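Local coordinates for F5/8 type C domain protein (Bacteroides ovatus, PDB 4ZRX) that is a putative alpha-L-fucosidase that probably hydrolyses fucosides in a TIM-barrel domain and carries a C-terminal F5/8 type C domain of the galactose-binding-like kind, at residues N473-S478 with I580-I585; S478-V483 with I490-T495. All blocks are in the same frame, centred on the assembly; numbering follows the deposited sequence.

Contact 1: residues N473-S478 with I580-I585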
ATOM      1  N   ASN A 473      23.657   5.149 -18.023  1.00 34.99           N
ATOM      2  CA  ASN A 473      23.396   4.280 -19.182  1.00 34.16           C
ATOM      3  C   ASN A 473      22.335   4.934 -20.024  1.00 36.47           C
ATOM      4  O   ASN A 473      21.209   5.157 -19.529  1.00 37.68           O
ATOM      5  CB  ASN A 473      22.922   2.896 -18.755  1.00 33.80           C
ATOM      6  CG  ASN A 473      22.693   1.952 -19.954  1.00 33.88           C
ATOM      7  OD1 ASN A 473      23.612   1.705 -20.736  1.00 33.25           O
ATOM      8  ND2 ASN A 473      21.491   1.416 -20.087  1.00 34.38           N
ATOM      9  N   ASN A 474      22.659   5.255 -21.274  1.00 36.13           N
ATOM     10  CA  ASN A 474      21.683   5.882 -22.163  1.00 38.16           C
ATOM     11  C   ASN A 474      21.355   5.035 -23.393  1.00 38.37           C
ATOM     12  O   ASN A 474      20.740   5.526 -24.328  1.00 39.58           O
ATOM     13  CB  ASN A 474      22.146   7.285 -22.570  1.00 39.02           C
ATOM     14  CG  ASN A 474      23.331   7.251 -23.516  1.00 39.61           C
ATOM     15  OD1 ASN A 474      23.955   6.180 -23.720  1.00 37.73           O
ATOM     16  ND2 ASN A 474      23.654   8.402 -24.093  1.00 39.51           N
ATOM     17  N   LEU A 475      21.743   3.762 -23.372  1.00 37.67           N
ATOM     18  CA  LEU A 475      21.366   2.800 -24.420  1.00 39.42           C
ATOM     19  C   LEU A 475      20.521   1.709 -23.746  1.00 39.53           C
ATOM     20  O   LEU A 475      21.076   0.854 -23.027  1.00 38.23           O
ATOM     21  CB  LEU A 475      22.607   2.187 -25.096  1.00 39.48           C
ATOM     22  CG  LEU A 475      22.305   1.389 -26.381  1.00 41.30           C
ATOM     23  CD1 LEU A 475      21.719   2.285 -27.468  1.00 43.17           C
ATOM     24  CD2 LEU A 475      23.580   0.743 -26.893  1.00 40.83           C
ATOM     25  N   PRO A 476      19.179   1.750 -23.957  1.00 39.99           N
ATOM     26  CA  PRO A 476      18.342   0.816 -23.177  1.00 40.13           C
ATOM     27  C   PRO A 476      18.776  -0.636 -23.416  1.00 39.58           C
ATOM     28  O   PRO A 476      19.096  -1.013 -24.558  1.00 37.65           O
ATOM     29  CB  PRO A 476      16.909   1.069 -23.697  1.00 41.47           C
ATOM     30  CG  PRO A 476      16.936   2.449 -24.307  1.00 42.43           C
ATOM     31  CD  PRO A 476      18.372   2.694 -24.769  1.00 41.91           C
ATOM     32  N   ARG A 477      18.816  -1.421 -22.342  1.00 38.68           N
ATOM     33  CA  ARG A 477      19.297  -2.805 -22.435  1.00 38.68           C
ATOM     34  C   ARG A 477      18.338  -3.725 -23.190  1.00 40.59           C
ATOM     35  O   ARG A 477      18.744  -4.818 -23.604  1.00 40.73           O
ATOM     36  CB  ARG A 477      19.555  -3.403 -21.051  1.00 37.70           C
ATOM     37  CG  ARG A 477      20.540  -2.602 -20.244  1.00 35.65           C
ATOM     38  CD  ARG A 477      21.038  -3.342 -19.043  1.00 34.65           C
ATOM     39  NE  ARG A 477      21.924  -2.464 -18.284  1.00 34.16           N
ATOM     40  CZ  ARG A 477      21.536  -1.455 -17.488  1.00 35.58           C
ATOM     41  NH1 ARG A 477      20.226  -1.175 -17.304  1.00 35.64           N
ATOM     42  NH2 ARG A 477      22.467  -0.716 -16.861  1.00 34.28           N
ATOM     43  N   SER A 478      17.078  -3.285 -23.365  1.00 41.96           N
ATOM     44  CA  SER A 478      16.113  -3.994 -24.212  1.00 44.34           C
ATOM     45  C   SER A 478      16.626  -4.301 -25.637  1.00 44.74           C
ATOM     46  O   SER A 478      16.164  -5.239 -26.268  1.00 46.27           O
ATOM     47  CB  SER A 478      14.819  -3.198 -24.325  1.00 45.98           C
ATOM     48  OG  SER A 478      15.013  -2.038 -25.128  1.00 46.92           O
ATOM     49  N   ILE A 580      26.150  -3.308 -16.051  1.00 28.74           N
ATOM     50  CA  ILE A 580      26.940  -2.573 -16.988  1.00 29.21           C
ATOM     51  C   ILE A 580      26.078  -1.486 -17.590  1.00 29.23           C
ATOM     52  O   ILE A 580      24.901  -1.727 -17.892  1.00 30.21           O
ATOM     53  CB  ILE A 580      27.447  -3.526 -18.093  1.00 30.77           C
ATOM     54  CG1 ILE A 580      28.378  -4.588 -17.492  1.00 30.89           C
ATOM     55  CG2 ILE A 580      28.097  -2.740 -19.199  1.00 31.12           C
ATOM     56  CD1 ILE A 580      29.630  -4.038 -16.863  1.00 31.43           C
ATOM     57  N   GLY A 581      26.654  -0.294 -17.763  1.00 29.26           N
ATOM     58  CA  GLY A 581      26.038   0.779 -18.561  1.00 29.34           C
ATOM     59  C   GLY A 581      27.059   1.314 -19.555  1.00 30.00           C
ATOM     60  O   GLY A 581      28.270   1.081 -19.436  1.00 29.05           O
ATOM     61  N   VAL A 582      26.550   2.046 -20.536  1.00 30.78           N
ATOM     62  CA  VAL A 582      27.370   2.770 -21.468  1.00 31.71           C
ATOM     63  C   VAL A 582      26.726   4.133 -21.770  1.00 33.68           C
ATOM     64  O   VAL A 582      25.483   4.281 -21.674  1.00 33.20           O
ATOM     65  CB  VAL A 582      27.570   1.951 -22.796  1.00 32.36           C
ATOM     66  CG1 VAL A 582      28.235   0.602 -22.527  1.00 31.91           C
ATOM     67  CG2 VAL A 582      26.235   1.738 -23.580  1.00 33.44           C
HETATM   68  N   MSE A 583      27.565   5.085 -22.202  1.00 33.84           N
HETATM   69  CA  MSE A 583      27.109   6.363 -22.673  1.00 37.13           C
HETATM   70  C   MSE A 583      27.479   6.486 -24.123  1.00 39.33           C
HETATM   71  O   MSE A 583      28.667   6.458 -24.483  1.00 40.24           O
HETATM   72  CB  MSE A 583      27.690   7.518 -21.866  1.00 38.61           C
HETATM   73  CG  MSE A 583      27.209   7.525 -20.417  1.00 39.30           C
HETATM   74 SE   MSE A 583      25.254   7.894 -20.240  0.75 42.74          SE
HETATM   75  CE  MSE A 583      25.262   9.771 -20.835  1.00 43.13           C
ATOM     76  N   VAL A 584      26.434   6.554 -24.938  1.00 40.97           N
ATOM     77  CA  VAL A 584      26.528   6.793 -26.376  1.00 44.00           C
ATOM     78  C   VAL A 584      26.542   8.313 -26.614  1.00 46.19           C
ATOM     79  O   VAL A 584      25.795   9.066 -25.973  1.00 44.18           O
ATOM     80  CB  VAL A 584      25.311   6.144 -27.087  1.00 45.72           C
ATOM     81  CG1 VAL A 584      25.217   6.543 -28.580  1.00 48.48           C
ATOM     82  CG2 VAL A 584      25.380   4.641 -26.932  1.00 45.45           C
ATOM     83  N   ILE A 585      27.349   8.744 -27.572  1.00 48.04           N
ATOM     84  CA  ILE A 585      27.455  10.153 -27.911  1.00 53.24           C
ATOM     85  C   ILE A 585      26.390  10.479 -28.949  1.00 55.31           C
ATOM     86  O   ILE A 585      26.450   9.933 -30.045  1.00 57.74           O
ATOM     87  CB  ILE A 585      28.872  10.453 -28.443  1.00 56.55           C
ATOM     88  CG1 ILE A 585      29.883  10.098 -27.338  1.00 56.70           C
ATOM     89  CG2 ILE A 585      28.997  11.932 -28.897  1.00 59.34           C
ATOM     90  CD1 ILE A 585      31.333  10.219 -27.730  1.00 58.33           C
TER
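The N474 side chain lies against M583 of strand 580-584, crossing it at about a right angle, with its CG 3.9 Å from the selenium atom SE of this selenomethionine. Its carboxamide meets the backbone of V584 with both ends. OD1 takes the V584 N-H on a lone pair at 2.8 Å in an almost straight bond (176° at the hydrogen), and ND2 gives a hydrogen to V584 O at 2.9 Å, the acceptor lying in the amide plane. With CG between the backbone N and the carbonyl carbon (chi1 71°), the amide is carried alongside the strand, while N474 N bonds to V582 O. Were this residue an alanine, the N-H and C=O of V584 would probably lose both mates, and M583 the amide it packs on. One step back, N473 OD1 accepts from V582 N at 3.0 Å, its ND2 gives a bent bond to L475 O, and the two bonds together set the turn of the amide. That ND2 also sits over one face of the R477 guanidinium, whose NE and NH2 both grip I580 O, NH2 at 2.8 Å; NH2 has a second partner in a salt bridge with E470. L475 CB rests on V582 CG2 and V584 CG2. The loop 473-478 thus runs along one side of strand 580-584, which pairs antiparallel with strand 495-503, while I580 and V582 pack on strand 560-566.

Contact 2: residues S478-V483 with I490-T495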
ATOM      1  N   SER A 478      17.078  -3.285 -23.365  1.00 41.96           N
ATOM      2  CA  SER A 478      16.113  -3.994 -24.212  1.00 44.34           C
ATOM      3  C   SER A 478      16.626  -4.301 -25.637  1.00 44.74           C
ATOM      4  O   SER A 478      16.164  -5.239 -26.268  1.00 46.27           O
ATOM      5  CB  SER A 478      14.819  -3.198 -24.325  1.00 45.98           C
ATOM      6  OG  SER A 478      15.013  -2.038 -25.128  1.00 46.92           O
ATOM      7  N   GLY A 479      17.528  -3.478 -26.150  1.00 44.03           N
ATOM      8  CA  GLY A 479      18.187  -3.741 -27.421  1.00 44.44           C
ATOM      9  C   GLY A 479      19.436  -4.618 -27.317  1.00 43.81           C
ATOM     10  O   GLY A 479      19.982  -4.996 -28.350  1.00 43.75           O
ATOM     11  N   TRP A 480      19.923  -4.916 -26.101  1.00 42.18           N
ATOM     12  CA  TRP A 480      21.176  -5.702 -25.942  1.00 41.16           C
ATOM     13  C   TRP A 480      20.888  -7.172 -25.958  1.00 43.49           C
ATOM     14  O   TRP A 480      19.780  -7.577 -25.675  1.00 45.78           O
ATOM     15  CB  TRP A 480      21.931  -5.425 -24.623  1.00 38.60           C
ATOM     16  CG  TRP A 480      22.267  -4.001 -24.316  1.00 36.26           C
ATOM     17  CD1 TRP A 480      21.894  -2.878 -25.014  1.00 37.09           C
ATOM     18  CD2 TRP A 480      22.939  -3.539 -23.153  1.00 33.64           C
ATOM     19  NE1 TRP A 480      22.349  -1.741 -24.361  1.00 36.74           N
ATOM     20  CE2 TRP A 480      22.968  -2.128 -23.202  1.00 34.08           C
ATOM     21  CE3 TRP A 480      23.519  -4.180 -22.067  1.00 33.18           C
ATOM     22  CZ2 TRP A 480      23.573  -1.354 -22.207  1.00 33.33           C
ATOM     23  CZ3 TRP A 480      24.134  -3.401 -21.073  1.00 32.22           C
ATOM     24  CH2 TRP A 480      24.154  -2.017 -21.161  1.00 31.99           C
ATOM     25  N   LYS A 481      21.907  -7.968 -26.269  1.00 43.70           N
ATOM     26  CA  LYS A 481      21.862  -9.417 -26.102  1.00 45.72           C
ATOM     27  C   LYS A 481      23.157  -9.906 -25.479  1.00 42.54           C
ATOM     28  O   LYS A 481      24.232  -9.542 -25.934  1.00 43.22           O
ATOM     29  CB  LYS A 481      21.636 -10.113 -27.462  1.00 48.55           C
ATOM     30  CG  LYS A 481      20.207  -9.968 -27.945  1.00 52.44           C
ATOM     31  CD  LYS A 481      20.022 -10.237 -29.428  1.00 55.86           C
ATOM     32  CE  LYS A 481      18.581  -9.844 -29.836  1.00 58.09           C
ATOM     33  NZ  LYS A 481      18.192 -10.415 -31.178  1.00 60.96           N
ATOM     34  N   GLN A 482      23.060 -10.752 -24.466  1.00 42.58           N
ATOM     35  CA  GLN A 482      24.242 -11.346 -23.848  1.00 42.41           C
ATOM     36  C   GLN A 482      24.796 -12.432 -24.733  1.00 43.42           C
ATOM     37  O   GLN A 482      24.102 -13.380 -25.035  1.00 44.34           O
ATOM     38  CB  GLN A 482      23.915 -11.951 -22.490  1.00 43.13           C
ATOM     39  CG  GLN A 482      25.115 -12.639 -21.820  1.00 43.69           C
ATOM     40  CD  GLN A 482      24.903 -12.864 -20.359  1.00 44.39           C
ATOM     41  OE1 GLN A 482      25.100 -13.967 -19.847  1.00 47.54           O
ATOM     42  NE2 GLN A 482      24.495 -11.814 -19.665  1.00 44.42           N
ATOM     43  N   VAL A 483      26.038 -12.282 -25.163  1.00 43.12           N
ATOM     44  CA  VAL A 483      26.750 -13.321 -25.928  1.00 44.93           C
ATOM     45  C   VAL A 483      27.422 -14.383 -25.053  1.00 44.51           C
ATOM     46  O   VAL A 483      27.500 -15.534 -25.431  1.00 45.70           O
ATOM     47  CB  VAL A 483      27.820 -12.676 -26.827  1.00 45.94           C
ATOM     48  CG1 VAL A 483      28.659 -13.745 -27.549  1.00 47.99           C
ATOM     49  CG2 VAL A 483      27.143 -11.736 -27.833  1.00 46.93           C
ATOM     50  N   ILE A 490      28.677  -8.758 -24.484  1.00 34.98           N
ATOM     51  CA  ILE A 490      27.385  -8.161 -24.776  1.00 35.65           C
ATOM     52  C   ILE A 490      27.380  -7.560 -26.188  1.00 36.51           C
ATOM     53  O   ILE A 490      28.263  -6.801 -26.551  1.00 35.79           O
ATOM     54  CB  ILE A 490      27.034  -7.021 -23.765  1.00 34.28           C
ATOM     55  CG1 ILE A 490      26.957  -7.547 -22.324  1.00 34.14           C
ATOM     56  CG2 ILE A 490      25.723  -6.314 -24.166  1.00 35.51           C
ATOM     57  CD1 ILE A 490      27.075  -6.430 -21.250  1.00 33.46           C
ATOM     58  N   ASP A 491      26.364  -7.928 -26.958  1.00 38.15           N
ATOM     59  CA  ASP A 491      26.057  -7.315 -28.226  1.00 39.50           C
ATOM     60  C   ASP A 491      25.096  -6.174 -27.916  1.00 40.80           C
ATOM     61  O   ASP A 491      23.965  -6.422 -27.478  1.00 41.55           O
ATOM     62  CB  ASP A 491      25.402  -8.386 -29.138  1.00 41.69           C
ATOM     63  CG  ASP A 491      24.926  -7.842 -30.470  1.00 44.00           C
ATOM     64  OD1 ASP A 491      24.890  -6.614 -30.677  1.00 44.36           O
ATOM     65  OD2 ASP A 491      24.556  -8.664 -31.343  1.00 47.27           O
ATOM     66  N   LEU A 492      25.512  -4.945 -28.158  1.00 40.38           N
ATOM     67  CA  LEU A 492      24.660  -3.792 -27.832  1.00 41.16           C
ATOM     68  C   LEU A 492      23.492  -3.564 -28.796  1.00 44.29           C
ATOM     69  O   LEU A 492      22.627  -2.737 -28.508  1.00 44.36           O
ATOM     70  CB  LEU A 492      25.509  -2.521 -27.751  1.00 39.92           C
ATOM     71  CG  LEU A 492      26.620  -2.537 -26.685  1.00 38.45           C
ATOM     72  CD1 LEU A 492      27.509  -1.299 -26.846  1.00 38.18           C
ATOM     73  CD2 LEU A 492      26.061  -2.619 -25.292  1.00 37.74           C
ATOM     74  N   GLY A 493      23.493  -4.249 -29.948  1.00 45.71           N
ATOM     75  CA  GLY A 493      22.326  -4.284 -30.836  1.00 48.83           C
ATOM     76  C   GLY A 493      22.468  -3.386 -32.052  1.00 51.25           C
ATOM     77  O   GLY A 493      21.752  -3.578 -33.038  1.00 53.58           O
ATOM     78  N   LYS A 494      23.358  -2.389 -31.977  1.00 49.64           N
ATOM     79  CA  LYS A 494      23.773  -1.610 -33.154  1.00 50.87           C
ATOM     80  C   LYS A 494      25.154  -1.032 -32.900  1.00 48.86           C
ATOM     81  O   LYS A 494      25.647  -1.063 -31.767  1.00 45.67           O
ATOM     82  CB  LYS A 494      22.784  -0.473 -33.466  1.00 52.96           C
ATOM     83  CG  LYS A 494      22.453   0.437 -32.252  1.00 53.16           C
ATOM     84  CD  LYS A 494      21.658   1.670 -32.673  1.00 54.89           C
ATOM     85  CE  LYS A 494      21.768   2.750 -31.624  1.00 54.46           C
ATOM     86  NZ  LYS A 494      20.587   3.631 -31.572  1.00 55.69           N
ATOM     87  N   THR A 495      25.767  -0.501 -33.963  1.00 49.45           N
ATOM     88  CA  THR A 495      27.013   0.248 -33.850  1.00 49.02           C
ATOM     89  C   THR A 495      26.791   1.584 -33.159  1.00 48.42           C
ATOM     90  O   THR A 495      25.964   2.386 -33.606  1.00 50.41           O
ATOM     91  CB  THR A 495      27.593   0.559 -35.260  1.00 51.92           C
ATOM     92  OG1 THR A 495      27.906  -0.667 -35.904  1.00 52.45           O
ATOM     93  CG2 THR A 495      28.841   1.443 -35.159  1.00 52.04           C
TER
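W480 packs its ring on L492 CD2 and touches I490 CG2. Its CB sits 3.6 Å from D491 O, with I490 CG2 close by. Next along, CD1 approaches L492 O, and the five-membered ring takes L492 CD2 over its face, 3.8 Å from the centroid and 12° off the normal, a CH-pi contact. On the benzo side, CE3 touches I490 CG2 at 3.7 Å, while NE1 and CE2, further out, both rest on L492 CD2. CG of W480 is anti to the carbonyl carbon (chi1 -54°), which brings the indole alongside L492, the two side chains pointing the same way. The backbone here is a beta hairpin, strands 481-485 and 488-492, at the border of the five-stranded antiparallel sheet of the F5/8 type C domain: K481 and D491 form a hydrogen-bonded pair, K481 N giving to D491 O at 2.8 Å and D491 N to K481 O at 2.9 Å, and Q482 with I490 is the non-hydrogen-bonded pair. V483 CG2 packs on D491 CB at 4.0 Å. Beyond the pairing the chain turns a corner, and D491 OD1 accepts from G493 N at 2.8 Å, an Asx turn; the same oxygen is in a salt bridge with R559. At this corner G493 CA makes a CA-H...O contact with the carbonyl oxygen of G479.

In the fold
From the N terminus the chain builds the TIM-barrel part and then two four-stranded antiparallel sheets. Residues 473-478, in the loop between strands 450-458 and 481-485, form the first half of contact 1. S478, common to both contacts, leads through W480 into strand 481-485, and contact 2 closes the short hairpin loop to strand 488-492. The chain then runs through strands 495-503 to 560-566 before 580-585 returns to 473-478, so the short loop of contact 2 lies wholly within the long one of contact 1. The indole of W480 joins them, packing against N473, L475 and I580, so the edge hairpin, the loop 473-478 and the C-terminal strand meet there.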